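Local coordinates for protein alkaline phosphatase (Thermus thermophilus, PDB 7KWD) that probably hydrolyses phosphate monoesters as a homodimeric alkaline phosphatase that carries zinc and magnesium ions, at residues E350-V355 and A371-D376. Residues are numbered along the deposited sequence; the frame is centred on the assembly and turned at random.
Sequences EHMLRV and AMKGVD
Met352 and Met372 face each other where helix 349-356 meets the C-terminal part of helix 362-373, their CA atoms 7.5 Å apart, the nearest backbone approach of the two segments; no hydrogen bond crosses between them. The two methionine chains run past one another in opposite directions, so that SD of Met372 lies 3.6 Å from CG of Met352. SD of Met372 also reaches the imidazole, 3.8 Å from CD2 of His351. It sits in the ring plane at the edge, 89° off the ring normal, a Met-aromatic contact made by the rim of the imidazole. Farther along helix 349-356, the turn at chi3 of Met372 (-102°) points its methyl toward Val355, where CE of Met372 meets CG1 of Val355 at a looser 4.2 Å.

On the other side of the methionine pair, SD of Met352 rests 3.7 Å from CG of Lys373 and also touches its CE. The first torsion of the lysine places CG; the bend at chi2 (-61°) then turns the rest of the chain so that CE comes near the sulfur too, and the aliphatic part of the lysine serves as an apolar surface. Its ammonium group is held outside the two segments by a hydrogen bond to the carbonyl of Ala347, another to Gln345 and a salt bridge to Asp282. Phe369 and Met409 also pack on Met352, extending the apolar cluster. Away from the metal sites, this is apolar packing of two helices consecutive in the chain, 349-356 and 362-373, within the alkaline phosphatase fold.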
# COMPACT_ATOMS: atom_id res chain seq x y z
N GLU A 350 18.04 11.69 -11.21
CA GLU A 350 19.26 11.06 -11.71
C GLU A 350 19.87 11.88 -12.82
O GLU A 350 21.09 12.05 -12.89
CB GLU A 350 18.95 9.64 -12.19
CG GLU A 350 20.05 8.98 -13.01
CD GLU A 350 19.66 7.55 -13.44
OE1 GLU A 350 19.27 7.36 -14.61
OE2 GLU A 350 19.74 6.63 -12.59
N HIS A 351 19.02 12.39 -13.70
CA HIS A 351 19.50 13.22 -14.80
C HIS A 351 19.92 14.59 -14.30
O HIS A 351 21.00 15.07 -14.65
CB HIS A 351 18.40 13.31 -15.84
CG HIS A 351 18.77 14.10 -17.04
ND1 HIS A 351 19.38 13.53 -18.13
CD2 HIS A 351 18.57 15.40 -17.34
CE1 HIS A 351 19.54 14.45 -19.06
NE2 HIS A 351 19.05 15.59 -18.61
N MET A 352 19.11 15.19 -13.43
CA MET A 352 19.52 16.42 -12.77
C MET A 352 20.91 16.28 -12.16
O MET A 352 21.79 17.09 -12.42
CB MET A 352 18.49 16.82 -11.71
CG MET A 352 17.13 17.25 -12.32
SD MET A 352 15.76 17.43 -11.14
CE MET A 352 16.48 18.78 -10.10
N LEU A 353 21.12 15.24 -11.36
CA LEU A 353 22.43 15.05 -10.73
C LEU A 353 23.52 14.96 -11.79
O LEU A 353 24.60 15.53 -11.65
CB LEU A 353 22.41 13.80 -9.87
CG LEU A 353 22.32 13.91 -8.36
CD1 LEU A 353 21.96 15.29 -7.85
CD2 LEU A 353 21.30 12.88 -7.80
N ARG A 354 23.24 14.25 -12.88
CA ARG A 354 24.22 14.16 -13.95
C ARG A 354 24.53 15.54 -14.52
O ARG A 354 25.69 15.92 -14.66
CB ARG A 354 23.66 13.21 -15.00
CG ARG A 354 24.58 12.69 -16.04
CD ARG A 354 23.77 11.75 -16.94
NE ARG A 354 23.37 10.52 -16.24
CZ ARG A 354 22.19 9.90 -16.35
NH1 ARG A 354 21.19 10.38 -17.13
NH2 ARG A 354 22.00 8.78 -15.66
N VAL A 355 23.49 16.33 -14.77
CA VAL A 355 23.64 17.67 -15.32
C VAL A 355 24.44 18.56 -14.38
O VAL A 355 25.27 19.38 -14.80
CB VAL A 355 22.26 18.29 -15.59
CG1 VAL A 355 22.37 19.81 -15.53
CG2 VAL A 355 21.68 17.81 -16.88
N ALA A 371 13.92 24.13 -14.16
CA ALA A 371 13.74 23.66 -15.52
C ALA A 371 13.21 22.24 -15.60
O ALA A 371 12.44 21.93 -16.51
CB ALA A 371 15.08 23.76 -16.26
N MET A 372 13.56 21.38 -14.66
CA MET A 372 13.25 19.97 -14.79
C MET A 372 12.18 19.47 -13.84
O MET A 372 11.57 18.44 -14.13
CB MET A 372 14.55 19.16 -14.63
CG MET A 372 15.52 19.40 -15.82
SD MET A 372 17.13 18.56 -15.71
CE MET A 372 18.18 19.92 -15.18
N LYS A 373 11.90 20.20 -12.75
CA LYS A 373 10.79 19.87 -11.87
C LYS A 373 9.68 20.92 -11.81
O LYS A 373 8.64 20.63 -11.22
CB LYS A 373 11.32 19.64 -10.44
CG LYS A 373 12.23 18.39 -10.34
CD LYS A 373 11.48 17.11 -10.73
CE LYS A 373 12.24 15.84 -10.30
NZ LYS A 373 11.81 14.67 -11.14
N GLY A 374 9.84 22.09 -12.43
CA GLY A 374 8.86 23.14 -12.29
C GLY A 374 8.76 23.71 -10.89
O GLY A 374 7.68 24.14 -10.47
N VAL A 375 9.85 23.70 -10.14
CA VAL A 375 9.88 24.05 -8.73
C VAL A 375 10.81 25.24 -8.54
O VAL A 375 11.88 25.30 -9.16
CB VAL A 375 10.37 22.85 -7.87
CG1 VAL A 375 10.84 23.29 -6.47
CG2 VAL A 375 9.27 21.80 -7.74
N ASP A 376 10.40 26.17 -7.67
CA ASP A 376 11.18 27.38 -7.35
C ASP A 376 11.68 27.22 -5.92
O ASP A 376 10.96 27.48 -4.96
CB ASP A 376 10.33 28.65 -7.50
CG ASP A 376 9.98 28.94 -8.95
OD1 ASP A 376 10.88 28.82 -9.82
OD2 ASP A 376 8.80 29.28 -9.21